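Local coordinates for ectonucleoside triphosphate diphosphohydrolase 4 (Homo sapiens, PDB 6WG5), which belongs to the GDA1/CD39 family, whose members are built on the two-lobed fold of the actin-like ATPase clan, at residues A[38-43]-A[57-62]; A[66-71]-A[264-269]; A[134-139]-A[167-172]; A[350-355]-A[446-451]; A[399-404]-A[464-469]. One frame throughout, in Å; residues are numbered along the deposited sequence.

Overall arrangement
Following the chain from the N terminus, interaction 1 closes the short loop of a beta hairpin, strands 40-48 and 53-61. Just beyond it, residues 66-71 begin interaction 2, which closes a loop of 192 residues by joining two surface loops. Trp60 NE1 and Leu71 CD1, 3.9 Å apart, bring interactions 1 and 2 into contact. Interaction 3 is nested inside that long loop, closes 27 residues and reaches the same sheet as interaction 1, at strand 167-169. Interactions 4 and 5, closing 90 and 59 residues, come later and cross, their segments alternating. One joins two helices, the other runs along strand 466-468, at the edge of another mixed sheet, and they meet where Phe450 packs on Tyr401.

Interaction 1 of 5, residues A[38-43]-A[57-62]; sequences PNVNYG and VYCWPR
The indole of Trp60 lies with one face on the backbone of segment 38-43: Asn41 O sits over the middle of the ring system and Tyr42 N lies over the same face. At the indole edge, in plane, a water joins Trp60 NE1 to Asn41 OD1 by two weak bonds. Asn41 CB is 3.5 Å from Trp60 NE1, and Trp60 CH2 reaches Tyr42 O at 3.5 Å. The first torsion of Trp60 (chi1 53°) sets CG between backbone N and carbonyl carbon and folds the ring across the neighbouring strand, where Gly43, with no side chain, lets it come close to the main chain. The phenol ring of Tyr42 is on the other face of the sheet, with Val57 CG1 at its edge and Cys59 CB 3.8 Å from Tyr42 CD2. These are small apolar groups that suit a buried ring. The edge of the Tyr58 ring meets Gly43 O, and its hydroxyl is bonded to Thr480. At the exposed end Arg62 NH2 donates to Asn39 OD1 at 2.7 Å, the amide and guanidinium planes standing 77° apart. Asn41 and Trp60 exchange two backbone bonds, Asn41 N to Trp60 O being 3.0 Å, and Gly43 and Tyr58 exchange two more. This is the ladder of an antiparallel beta hairpin, the element that opens the first sheet in actin-like folds.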
# COMPACT_ATOMS: atom_id res chain seq x y z
N PRO A 38 20.80 -27.64 -1.00
CA PRO A 38 19.82 -28.16 -0.03
C PRO A 38 19.59 -27.24 1.15
O PRO A 38 18.66 -27.49 1.93
CB PRO A 38 20.45 -29.48 0.42
CG PRO A 38 21.91 -29.27 0.26
CD PRO A 38 22.08 -28.37 -0.93
N ASN A 39 20.38 -26.18 1.32
CA ASN A 39 20.24 -25.27 2.44
C ASN A 39 19.33 -24.08 2.12
O ASN A 39 19.23 -23.16 2.94
CB ASN A 39 21.61 -24.78 2.89
CG ASN A 39 22.41 -25.86 3.59
OD1 ASN A 39 21.86 -26.66 4.35
ND2 ASN A 39 23.72 -25.88 3.35
N VAL A 40 18.68 -24.08 0.96
CA VAL A 40 17.70 -23.06 0.60
C VAL A 40 16.31 -23.61 0.88
O VAL A 40 16.01 -24.77 0.57
CB VAL A 40 17.84 -22.64 -0.88
CG1 VAL A 40 16.75 -21.65 -1.26
CG2 VAL A 40 19.21 -22.04 -1.13
N ASN A 41 15.46 -22.78 1.48
CA ASN A 41 14.08 -23.13 1.75
C ASN A 41 13.17 -22.18 0.98
O ASN A 41 13.58 -21.09 0.57
CB ASN A 41 13.77 -23.07 3.25
CG ASN A 41 14.75 -23.88 4.07
OD1 ASN A 41 15.56 -23.33 4.81
ND2 ASN A 41 14.69 -25.21 3.92
N TYR A 42 11.92 -22.60 0.78
CA TYR A 42 11.01 -21.91 -0.12
C TYR A 42 9.68 -21.65 0.56
O TYR A 42 9.29 -22.34 1.51
CB TYR A 42 10.80 -22.72 -1.41
CG TYR A 42 12.09 -23.06 -2.12
CD1 TYR A 42 12.86 -24.14 -1.71
CD2 TYR A 42 12.54 -22.31 -3.20
CE1 TYR A 42 14.05 -24.46 -2.34
CE2 TYR A 42 13.73 -22.62 -3.84
CZ TYR A 42 14.47 -23.70 -3.41
OH TYR A 42 15.65 -24.02 -4.05
N GLY A 43 8.98 -20.64 0.06
CA GLY A 43 7.64 -20.33 0.52
C GLY A 43 6.85 -19.71 -0.62
O GLY A 43 7.42 -19.05 -1.49
N VAL A 57 6.95 -16.94 -5.43
CA VAL A 57 7.80 -17.92 -4.74
C VAL A 57 8.94 -17.16 -4.08
O VAL A 57 9.68 -16.43 -4.75
CB VAL A 57 8.33 -18.99 -5.71
CG1 VAL A 57 9.21 -19.98 -4.97
CG2 VAL A 57 7.18 -19.70 -6.40
N TYR A 58 9.07 -17.33 -2.77
CA TYR A 58 10.16 -16.73 -2.01
C TYR A 58 11.07 -17.83 -1.49
O TYR A 58 10.62 -18.93 -1.16
CB TYR A 58 9.62 -15.91 -0.83
CG TYR A 58 8.75 -14.75 -1.25
CD1 TYR A 58 9.32 -13.52 -1.55
CD2 TYR A 58 7.38 -14.88 -1.34
CE1 TYR A 58 8.53 -12.45 -1.93
CE2 TYR A 58 6.58 -13.82 -1.72
CZ TYR A 58 7.17 -12.60 -2.01
OH TYR A 58 6.38 -11.54 -2.39
N CYS A 59 12.36 -17.52 -1.42
CA CYS A 59 13.34 -18.44 -0.87
C CYS A 59 14.25 -17.69 0.10
O CYS A 59 14.28 -16.46 0.13
CB CYS A 59 14.18 -19.10 -1.98
SG CYS A 59 15.05 -17.94 -3.05
N TRP A 60 14.97 -18.46 0.91
CA TRP A 60 15.89 -17.89 1.89
C TRP A 60 16.91 -18.95 2.27
O TRP A 60 16.60 -20.14 2.22
CB TRP A 60 15.15 -17.39 3.13
CG TRP A 60 14.25 -18.41 3.77
CD1 TRP A 60 14.60 -19.31 4.74
CD2 TRP A 60 12.87 -18.63 3.50
NE1 TRP A 60 13.51 -20.08 5.08
CE2 TRP A 60 12.43 -19.68 4.34
CE3 TRP A 60 11.94 -18.04 2.63
CZ2 TRP A 60 11.12 -20.15 4.32
CZ3 TRP A 60 10.64 -18.51 2.62
CH2 TRP A 60 10.25 -19.55 3.46
N PRO A 61 18.12 -18.56 2.66
CA PRO A 61 19.10 -19.52 3.14
C PRO A 61 18.85 -19.85 4.61
O PRO A 61 17.96 -19.30 5.25
CB PRO A 61 20.43 -18.79 2.94
CG PRO A 61 20.07 -17.35 3.14
CD PRO A 61 18.66 -17.19 2.63
N ARG A 62 19.66 -20.77 5.13
CA ARG A 62 19.53 -21.15 6.53
C ARG A 62 19.74 -19.94 7.43
O ARG A 62 20.56 -19.06 7.14
CB ARG A 62 20.53 -22.25 6.88
CG ARG A 62 20.38 -22.78 8.30
CD ARG A 62 21.43 -23.82 8.63
NE ARG A 62 21.44 -24.92 7.67
CZ ARG A 62 20.51 -25.87 7.61
NH1 ARG A 62 19.49 -25.87 8.46
NH2 ARG A 62 20.60 -26.83 6.70
O HOH W 1 13.82 -22.39 7.61

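Interaction 2 of 5, residues A[66-71]-A[264-269]; sequences NPHDLL and VHQTEH
A histidine side chain, not a backbone amide, carries the one hydrogen bond between these two surface loops: His269 NE2 donates to His68 O over 3.0 Å. His68 is the third residue of a type I beta turn from Asn66 to Asp69, overlapped by an Asx turn in which Asn66 OD1 accepts from His68 N. The His269 bond is nearly straight, 171° at the hydrogen, and the acceptor lies in the imidazole plane, but the donor stands 45° above the plane of the His68 carbonyl. Imidazole suits the place because it offers an N-H at its edge and a flat face for packing, and the His269 ring is also stacked on His192. Glu268 OE1 lies 3.5 Å from His68 ND1, at an angle too poor for a hydrogen bond. Proline fits the second turn position, and Pro67 CB lies 4.1 Å from Gln266 OE1. Over one face of the His269 ring, Leu70 CD2 makes a CH-pi contact, 4.0 Å from the centroid and 19° off the normal.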
# COMPACT_ATOMS: atom_id res chain seq x y z
N ASN A 66 21.29 -16.15 14.89
CA ASN A 66 21.23 -14.94 15.70
C ASN A 66 19.78 -14.60 16.00
O ASN A 66 19.03 -14.29 15.06
CB ASN A 66 21.90 -13.78 14.97
CG ASN A 66 22.04 -12.55 15.85
OD1 ASN A 66 21.45 -12.47 16.93
ND2 ASN A 66 22.84 -11.59 15.39
N PRO A 67 19.34 -14.63 17.26
CA PRO A 67 17.92 -14.36 17.54
C PRO A 67 17.45 -12.98 17.09
O PRO A 67 16.25 -12.79 16.90
CB PRO A 67 17.82 -14.51 19.07
CG PRO A 67 19.04 -15.26 19.47
CD PRO A 67 20.10 -14.88 18.50
N HIS A 68 18.37 -12.03 16.91
CA HIS A 68 18.00 -10.68 16.52
C HIS A 68 17.79 -10.52 15.02
O HIS A 68 17.30 -9.47 14.58
CB HIS A 68 19.08 -9.69 16.97
CG HIS A 68 19.28 -9.64 18.45
ND1 HIS A 68 18.33 -10.09 19.34
CD2 HIS A 68 20.31 -9.20 19.20
CE1 HIS A 68 18.77 -9.93 20.57
NE2 HIS A 68 19.97 -9.39 20.52
N ASP A 69 18.13 -11.53 14.22
CA ASP A 69 18.05 -11.43 12.77
C ASP A 69 16.82 -12.17 12.25
O ASP A 69 16.51 -13.28 12.70
CB ASP A 69 19.30 -12.01 12.11
CG ASP A 69 20.51 -11.11 12.27
OD1 ASP A 69 20.33 -9.90 12.56
OD2 ASP A 69 21.65 -11.60 12.11
N LEU A 70 16.12 -11.55 11.30
CA LEU A 70 15.03 -12.20 10.60
C LEU A 70 15.58 -13.05 9.47
O LEU A 70 16.78 -13.03 9.15
CB LEU A 70 14.05 -11.16 10.05
CG LEU A 70 13.58 -10.06 11.00
CD1 LEU A 70 12.57 -9.18 10.29
CD2 LEU A 70 12.99 -10.65 12.26
N LEU A 71 14.69 -13.81 8.83
CA LEU A 71 15.08 -14.59 7.67
C LEU A 71 15.48 -13.66 6.53
O LEU A 71 14.98 -12.54 6.40
CB LEU A 71 13.94 -15.50 7.23
CG LEU A 71 13.53 -16.61 8.20
CD1 LEU A 71 12.34 -17.38 7.65
CD2 LEU A 71 14.70 -17.55 8.47
N VAL A 264 8.84 -14.94 21.36
CA VAL A 264 7.69 -14.19 21.83
C VAL A 264 8.00 -13.39 23.09
O VAL A 264 7.22 -12.51 23.47
CB VAL A 264 6.49 -15.13 22.08
CG1 VAL A 264 6.02 -15.74 20.77
CG2 VAL A 264 6.84 -16.21 23.09
N HIS A 265 9.11 -13.68 23.76
CA HIS A 265 9.47 -13.01 25.00
C HIS A 265 10.43 -11.84 24.80
O HIS A 265 10.72 -11.13 25.77
CB HIS A 265 10.09 -14.01 25.98
CG HIS A 265 9.12 -15.05 26.45
ND1 HIS A 265 9.38 -16.40 26.37
CD2 HIS A 265 7.90 -14.94 27.01
CE1 HIS A 265 8.35 -17.07 26.86
NE2 HIS A 265 7.44 -16.21 27.26
N GLN A 266 10.91 -11.62 23.59
CA GLN A 266 11.73 -10.46 23.27
C GLN A 266 10.87 -9.37 22.64
O GLN A 266 9.79 -9.63 22.10
CB GLN A 266 12.87 -10.85 22.33
CG GLN A 266 14.12 -11.32 23.06
CD GLN A 266 14.97 -12.26 22.22
OE1 GLN A 266 14.92 -12.25 20.99
NE2 GLN A 266 15.76 -13.09 22.90
N THR A 267 11.36 -8.13 22.73
CA THR A 267 10.60 -6.97 22.30
C THR A 267 11.28 -6.17 21.20
O THR A 267 10.69 -5.19 20.73
CB THR A 267 10.32 -6.04 23.49
OG1 THR A 267 11.57 -5.61 24.07
CG2 THR A 267 9.49 -6.75 24.54
N GLU A 268 12.48 -6.55 20.78
CA GLU A 268 13.20 -5.76 19.78
C GLU A 268 12.39 -5.59 18.50
O GLU A 268 12.46 -4.53 17.86
CB GLU A 268 14.55 -6.41 19.46
CG GLU A 268 15.48 -6.53 20.66
CD GLU A 268 15.25 -7.80 21.46
OE1 GLU A 268 15.43 -8.90 20.90
OE2 GLU A 268 14.88 -7.70 22.65
N HIS A 269 11.61 -6.60 18.12
CA HIS A 269 10.83 -6.57 16.89
C HIS A 269 9.33 -6.44 17.13
O HIS A 269 8.53 -6.84 16.28
CB HIS A 269 11.11 -7.83 16.06
CG HIS A 269 12.49 -7.87 15.48
ND1 HIS A 269 12.98 -6.89 14.64
CD2 HIS A 269 13.48 -8.79 15.60
CE1 HIS A 269 14.21 -7.19 14.28
NE2 HIS A 269 14.54 -8.34 14.84

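Interaction 3 of 5, residues A[134-139]-A[167-172]; sequences GMRILP and AEVISG
Val169, at the end of strand 167-169, turns its branches to Met135: Val169 CG2 is 3.9 Å from Met135 CE. Two bends in the methionine chain, at chi2 (-87°) and chi3 (-69°), curl this methyl back, so that Met135 CB and CE both reach the same valine branch. A flexible thioether chain crossing a compact beta-branched residue at about a right angle fills the junction of helix and strand. Next, Ile170 points CB away and presents its carbonyl: Arg136 NE donates to Ile170 O at 3.0 Å, in the carbonyl plane, and Arg136 NH2 adds a weak bond. Ser171 follows as N-cap of helix 172-186, its carbonyl carbon over one guanidinium face. Gly172 N then lies over the middle of that face, 3.4 Å from Arg136 CZ. Edge and face of the guanidinium are thus both used where strand turns into helix. A cation beside a helix N terminus would probably be disfavoured by the helix dipole, and the salt bridge from Arg136 NH2 to Glu175 probably offsets this.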
# COMPACT_ATOMS: atom_id res chain seq x y z
N GLY A 134 -11.75 -8.62 -3.47
CA GLY A 134 -12.72 -9.40 -4.23
C GLY A 134 -13.57 -10.30 -3.35
O GLY A 134 -14.77 -10.43 -3.56
N MET A 135 -12.95 -10.92 -2.35
CA MET A 135 -13.66 -11.84 -1.46
C MET A 135 -14.25 -11.15 -0.24
O MET A 135 -15.13 -11.72 0.41
CB MET A 135 -12.70 -12.94 -0.99
CG MET A 135 -12.31 -13.92 -2.08
SD MET A 135 -13.48 -15.28 -2.26
CE MET A 135 -13.19 -16.18 -0.73
N ARG A 136 -13.80 -9.94 0.08
CA ARG A 136 -14.28 -9.25 1.28
C ARG A 136 -15.75 -8.88 1.15
O ARG A 136 -16.50 -8.92 2.13
CB ARG A 136 -13.44 -8.00 1.54
CG ARG A 136 -12.68 -8.01 2.85
CD ARG A 136 -11.75 -6.82 2.93
NE ARG A 136 -10.37 -7.18 2.61
CZ ARG A 136 -9.49 -6.37 2.04
NH1 ARG A 136 -9.83 -5.14 1.68
NH2 ARG A 136 -8.25 -6.79 1.80
N ILE A 137 -16.19 -8.51 -0.06
CA ILE A 137 -17.57 -8.05 -0.26
C ILE A 137 -18.52 -9.19 -0.62
O ILE A 137 -19.71 -8.94 -0.83
CB ILE A 137 -17.65 -6.96 -1.35
CG1 ILE A 137 -16.87 -7.36 -2.60
CG2 ILE A 137 -17.16 -5.63 -0.79
CD1 ILE A 137 -17.06 -6.42 -3.78
N LEU A 138 -18.03 -10.43 -0.69
CA LEU A 138 -18.93 -11.55 -0.86
C LEU A 138 -19.65 -11.86 0.45
O LEU A 138 -19.15 -11.52 1.53
CB LEU A 138 -18.17 -12.79 -1.32
CG LEU A 138 -17.59 -12.84 -2.74
CD1 LEU A 138 -17.22 -14.27 -3.09
CD2 LEU A 138 -18.54 -12.26 -3.77
N PRO A 139 -20.82 -12.49 0.39
CA PRO A 139 -21.46 -12.95 1.62
C PRO A 139 -20.56 -13.93 2.35
O PRO A 139 -19.95 -14.81 1.74
CB PRO A 139 -22.75 -13.61 1.14
CG PRO A 139 -23.00 -13.02 -0.22
CD PRO A 139 -21.64 -12.79 -0.80
N ALA A 167 -5.26 -20.73 4.22
CA ALA A 167 -6.19 -20.10 3.29
C ALA A 167 -7.09 -19.16 4.09
O ALA A 167 -7.76 -19.59 5.03
CB ALA A 167 -7.03 -21.14 2.55
N GLU A 168 -7.09 -17.88 3.72
CA GLU A 168 -7.73 -16.87 4.54
C GLU A 168 -8.05 -15.65 3.70
O GLU A 168 -7.35 -15.33 2.74
CB GLU A 168 -6.83 -16.49 5.73
CG GLU A 168 -7.29 -15.30 6.55
CD GLU A 168 -6.27 -14.88 7.58
OE1 GLU A 168 -6.62 -14.08 8.48
OE2 GLU A 168 -5.11 -15.35 7.50
N VAL A 169 -9.13 -14.96 4.08
CA VAL A 169 -9.47 -13.65 3.54
C VAL A 169 -8.95 -12.62 4.52
O VAL A 169 -9.49 -12.47 5.62
CB VAL A 169 -10.98 -13.51 3.32
CG1 VAL A 169 -11.32 -12.12 2.79
CG2 VAL A 169 -11.49 -14.58 2.38
N ILE A 170 -7.90 -11.90 4.13
CA ILE A 170 -7.28 -10.92 5.02
C ILE A 170 -8.04 -9.60 4.94
O ILE A 170 -8.62 -9.26 3.90
CB ILE A 170 -5.79 -10.74 4.68
CG1 ILE A 170 -5.62 -10.17 3.27
CG2 ILE A 170 -5.06 -12.07 4.82
CD1 ILE A 170 -4.20 -9.75 2.95
N SER A 171 -8.04 -8.86 6.04
CA SER A 171 -8.67 -7.56 6.09
C SER A 171 -7.77 -6.51 5.45
O SER A 171 -6.57 -6.71 5.26
CB SER A 171 -8.99 -7.16 7.53
OG SER A 171 -7.80 -7.11 8.31
N GLY A 172 -8.37 -5.36 5.12
CA GLY A 172 -7.59 -4.25 4.60
C GLY A 172 -6.53 -3.78 5.57
O GLY A 172 -5.45 -3.35 5.17

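Interaction 4 of 5, residues A[350-355]-A[446-451]; sequences ETIQPF and SAWMFE
Segment 350-355, on helix 345-352, packs against helix 436-456 through Ile352, Phe355 and Trp448. Ile352 has CG1 between its backbone N and carbonyl carbon (chi1 63°), which directs CD1 at the opposing helix. There Ile352 CD1 lies 3.5 Å from Trp448 N and 4.0 Å from Ala447 CB, the small alanine admitting the methyl close to the helix backbone. The same Ile352 CD1 is 3.9 Å from Trp448 CE3. The indole meets segment 350-355 edge-on, with the carbonyl oxygens of Ile352 and Phe355 near its plane: Trp448 CZ3 is 3.7 Å from Ile352 O, and Trp448 CH2 is 3.6 Å from Phe355 O. Phe355 CB completes the apolar patch 4.0 Å from Trp448 CZ3. A broad apolar ring suits this buried place, and its one polar atom, NE1, is satisfied by a hydrogen bond to Phe281 O. Glu451, next to Gln353, is buried, and salt bridges to Arg349 and Arg455 would balance its charge. Helix 283-296 lies beside the pair, with Ala286 touching Trp448 and Arg289 bonded to Phe355 O, while helix 403-414 packs on helix 436-456 through Phe406, against Ser446 and Phe450.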
# COMPACT_ATOMS: atom_id res chain seq x y z
N GLU A 350 -9.11 25.32 -2.37
CA GLU A 350 -10.18 25.77 -1.48
C GLU A 350 -11.51 25.12 -1.83
O GLU A 350 -12.31 24.84 -0.94
CB GLU A 350 -10.31 27.29 -1.55
CG GLU A 350 -9.02 28.04 -1.25
CD GLU A 350 -8.42 27.68 0.09
OE1 GLU A 350 -9.17 27.18 0.96
OE2 GLU A 350 -7.21 27.89 0.28
N THR A 351 -11.75 24.87 -3.12
CA THR A 351 -13.04 24.33 -3.54
C THR A 351 -13.22 22.89 -3.08
O THR A 351 -14.32 22.49 -2.69
CB THR A 351 -13.18 24.42 -5.06
OG1 THR A 351 -12.90 25.77 -5.48
CG2 THR A 351 -14.58 24.04 -5.49
N ILE A 352 -12.14 22.10 -3.11
CA ILE A 352 -12.24 20.67 -2.82
C ILE A 352 -12.05 20.35 -1.34
O ILE A 352 -12.16 19.18 -0.95
CB ILE A 352 -11.21 19.88 -3.66
CG1 ILE A 352 -9.78 20.29 -3.30
CG2 ILE A 352 -11.50 20.08 -5.15
CD1 ILE A 352 -8.71 19.59 -4.11
N GLN A 353 -11.77 21.36 -0.51
CA GLN A 353 -11.66 21.15 0.94
C GLN A 353 -12.81 20.33 1.51
O GLN A 353 -12.54 19.33 2.20
CB GLN A 353 -11.58 22.51 1.64
CG GLN A 353 -10.20 23.12 1.67
CD GLN A 353 -9.32 22.50 2.73
OE1 GLN A 353 -8.32 21.86 2.42
NE2 GLN A 353 -9.70 22.68 3.99
N PRO A 354 -14.08 20.68 1.29
CA PRO A 354 -15.17 19.92 1.93
C PRO A 354 -15.12 18.43 1.69
O PRO A 354 -15.57 17.65 2.53
CB PRO A 354 -16.43 20.54 1.31
CG PRO A 354 -16.01 21.90 0.87
CD PRO A 354 -14.58 21.78 0.45
N PHE A 355 -14.57 17.99 0.55
CA PHE A 355 -14.63 16.59 0.17
C PHE A 355 -13.67 15.72 0.96
O PHE A 355 -13.76 14.49 0.86
CB PHE A 355 -14.37 16.46 -1.33
CG PHE A 355 -15.41 17.15 -2.17
CD1 PHE A 355 -16.54 16.48 -2.59
CD2 PHE A 355 -15.26 18.49 -2.51
CE1 PHE A 355 -17.50 17.12 -3.35
CE2 PHE A 355 -16.21 19.13 -3.27
CZ PHE A 355 -17.33 18.45 -3.68
N SER A 446 -3.42 16.99 -8.41
CA SER A 446 -2.29 17.60 -7.72
C SER A 446 -2.77 18.41 -6.52
O SER A 446 -2.14 18.38 -5.45
CB SER A 446 -1.50 18.49 -8.68
OG SER A 446 -2.29 19.57 -9.14
N ALA A 447 -3.88 19.13 -6.67
CA ALA A 447 -4.43 19.91 -5.55
C ALA A 447 -5.01 18.99 -4.49
O ALA A 447 -4.83 19.23 -3.29
CB ALA A 447 -5.49 20.87 -6.06
N TRP A 448 -5.73 17.95 -4.90
CA TRP A 448 -6.25 16.97 -3.96
C TRP A 448 -5.10 16.31 -3.20
O TRP A 448 -5.15 16.17 -1.97
CB TRP A 448 -7.09 15.94 -4.70
CG TRP A 448 -7.67 14.88 -3.82
CD1 TRP A 448 -7.30 13.56 -3.77
CD2 TRP A 448 -8.72 15.03 -2.86
NE1 TRP A 448 -8.06 12.89 -2.85
CE2 TRP A 448 -8.94 13.77 -2.27
CE3 TRP A 448 -9.50 16.11 -2.44
CZ2 TRP A 448 -9.90 13.56 -1.28
CZ3 TRP A 448 -10.46 15.90 -1.46
CH2 TRP A 448 -10.65 14.63 -0.90
N MET A 449 -4.06 15.90 -3.92
CA MET A 449 -2.88 15.34 -3.27
C MET A 449 -2.33 16.30 -2.23
O MET A 449 -2.02 15.91 -1.10
CB MET A 449 -1.81 15.03 -4.32
CG MET A 449 -0.72 14.09 -3.86
SD MET A 449 0.92 14.57 -4.44
CE MET A 449 1.35 15.81 -3.22
N PHE A 450 -2.20 17.58 -2.59
CA PHE A 450 -1.61 18.57 -1.69
C PHE A 450 -2.45 18.74 -0.43
O PHE A 450 -1.91 18.84 0.68
CB PHE A 450 -1.46 19.90 -2.42
CG PHE A 450 -0.79 20.97 -1.60
CD1 PHE A 450 0.58 21.13 -1.64
CD2 PHE A 450 -1.54 21.81 -0.79
CE1 PHE A 450 1.20 22.11 -0.89
CE2 PHE A 450 -0.92 22.79 -0.03
CZ PHE A 450 0.45 22.94 -0.09
N GLU A 451 -3.78 18.77 -0.57
CA GLU A 451 -4.65 19.03 0.56
C GLU A 451 -4.80 17.81 1.46
O GLU A 451 -4.75 17.93 2.69
CB GLU A 451 -6.02 19.49 0.07
CG GLU A 451 -6.03 20.91 -0.47
CD GLU A 451 -5.73 21.94 0.60
OE1 GLU A 451 -5.96 21.64 1.79
OE2 GLU A 451 -5.25 23.04 0.25

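Interaction 5 of 5, residues A[399-404]-A[464-469]; sequences GDYNAA and KSLKTA
Tyr401 and Leu466 join residues 399-402, which lead into helix 403-414, to strand 466-468, which is an outermost strand of the second mixed sheet and pairs in parallel with strand 381-385. The two segments run roughly antiparallel, with a single bridge at Asp400 and Lys467. Tyr401 N donates to Leu466 O at 2.9 Å, an almost straight bond. From there the tyrosine side chain starts with CB, which touches Leu466 O as well as Leu466 CD2, the latter at 3.7 Å. Tyr401 CG follows at 3.8 Å from Leu466 CD2, and Tyr401 CD2 at 4.0 Å from the same methyl. With CG anti to the backbone N (chi1 173°), the ring runs on past leucine to helix 436-456, packing on Met449 and Phe450, and the hydroxyl at its tip bonds to His454. Tyrosine thus offers an apolar flank to the sheet and a polar end to the helix. Asn402, a usual N-cap residue, uses OD1 to cap Lys405 N at the start of helix 403-414. Gly399 has backbone angles (phi 109°, psi -138°) that only glycine takes up readily. Thr468 N donates to Gly399 O at 2.9 Å, while Gly399 N in turn donates to Thr468 OG1. A water completes the link, giving a hydrogen bond to Gly399 O at 2.7 Å and accepting one from Thr468 OG1 at 2.9 Å.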
# COMPACT_ATOMS: atom_id res chain seq x y z
N GLY A 399 10.17 11.93 -6.48
CA GLY A 399 11.22 11.75 -5.50
C GLY A 399 11.00 12.59 -4.26
O GLY A 399 9.87 12.70 -3.77
N ASP A 400 12.06 13.19 -3.74
CA ASP A 400 11.95 14.00 -2.53
C ASP A 400 10.96 15.14 -2.75
O ASP A 400 11.14 15.96 -3.66
CB ASP A 400 13.32 14.54 -2.12
CG ASP A 400 14.26 13.44 -1.67
OD1 ASP A 400 13.79 12.31 -1.41
OD2 ASP A 400 15.48 13.71 -1.55
N TYR A 401 9.93 15.19 -1.92
CA TYR A 401 8.88 16.18 -2.04
C TYR A 401 9.31 17.50 -1.41
O TYR A 401 9.96 17.53 -0.37
CB TYR A 401 7.61 15.67 -1.37
CG TYR A 401 6.49 16.68 -1.28
CD1 TYR A 401 5.66 16.92 -2.37
CD2 TYR A 401 6.25 17.37 -0.11
CE1 TYR A 401 4.63 17.83 -2.29
CE2 TYR A 401 5.22 18.29 -0.02
CZ TYR A 401 4.41 18.51 -1.12
OH TYR A 401 3.39 19.42 -1.04
N ASN A 402 8.94 18.60 -2.07
CA ASN A 402 9.17 19.95 -1.55
C ASN A 402 7.95 20.79 -1.90
O ASN A 402 7.68 21.04 -3.07
CB ASN A 402 10.44 20.56 -2.14
CG ASN A 402 10.69 21.97 -1.64
OD1 ASN A 402 10.11 22.93 -2.16
ND2 ASN A 402 11.54 22.11 -0.64
N ALA A 403 7.21 21.22 -0.87
CA ALA A 403 5.94 21.90 -1.09
C ALA A 403 6.11 23.12 -1.99
O ALA A 403 5.38 23.29 -2.97
CB ALA A 403 5.32 22.30 0.24
N ALA A 404 7.08 23.98 -1.67
CA ALA A 404 7.27 25.20 -2.45
C ALA A 404 7.50 24.88 -3.92
O ALA A 404 6.85 25.46 -4.80
CB ALA A 404 8.44 26.01 -1.89
N LYS A 464 10.04 17.74 5.09
CA LYS A 464 11.16 17.44 4.20
C LYS A 464 11.42 15.95 4.04
O LYS A 464 12.37 15.58 3.33
CB LYS A 464 12.44 18.12 4.71
CG LYS A 464 12.39 19.65 4.72
CD LYS A 464 12.34 20.23 3.31
CE LYS A 464 11.65 21.59 3.28
NZ LYS A 464 10.46 21.59 2.38
N SER A 465 10.62 15.08 4.65
CA SER A 465 10.92 13.66 4.72
C SER A 465 9.93 12.79 3.95
O SER A 465 9.81 11.60 4.24
CB SER A 465 10.98 13.22 6.18
OG SER A 465 11.86 14.04 6.92
N LEU A 466 9.23 13.36 2.98
CA LEU A 466 8.38 12.58 2.08
C LEU A 466 9.13 12.31 0.79
O LEU A 466 9.70 13.23 0.19
CB LEU A 466 7.07 13.32 1.77
CG LEU A 466 6.21 12.64 0.69
CD1 LEU A 466 5.71 11.29 1.17
CD2 LEU A 466 5.05 13.53 0.27
N LYS A 467 9.13 11.06 0.36
CA LYS A 467 9.69 10.68 -0.93
C LYS A 467 8.61 9.98 -1.73
O LYS A 467 8.13 8.91 -1.33
CB LYS A 467 10.91 9.77 -0.78
CG LYS A 467 11.69 9.61 -2.08
CD LYS A 467 12.51 8.33 -2.13
CE LYS A 467 13.66 8.35 -1.14
NZ LYS A 467 14.77 7.46 -1.58
N THR A 468 8.20 10.58 -2.84
CA THR A 468 7.28 9.94 -3.75
C THR A 468 8.05 9.01 -4.67
O THR A 468 9.17 9.31 -5.08
CB THR A 468 6.51 10.98 -4.57
OG1 THR A 468 7.40 11.64 -5.48
CG2 THR A 468 5.87 12.00 -3.65
N ALA A 469 7.46 7.85 -4.97
CA ALA A 469 8.18 6.82 -5.70
C ALA A 469 7.19 5.81 -6.24
O ALA A 469 6.07 5.68 -5.74
CB ALA A 469 9.22 6.13 -4.82
O HOH W 2 8.10 14.40 -4.99
O HOH W 3 9.17 16.07 1.91
O HOH W 4 8.76 23.68 0.33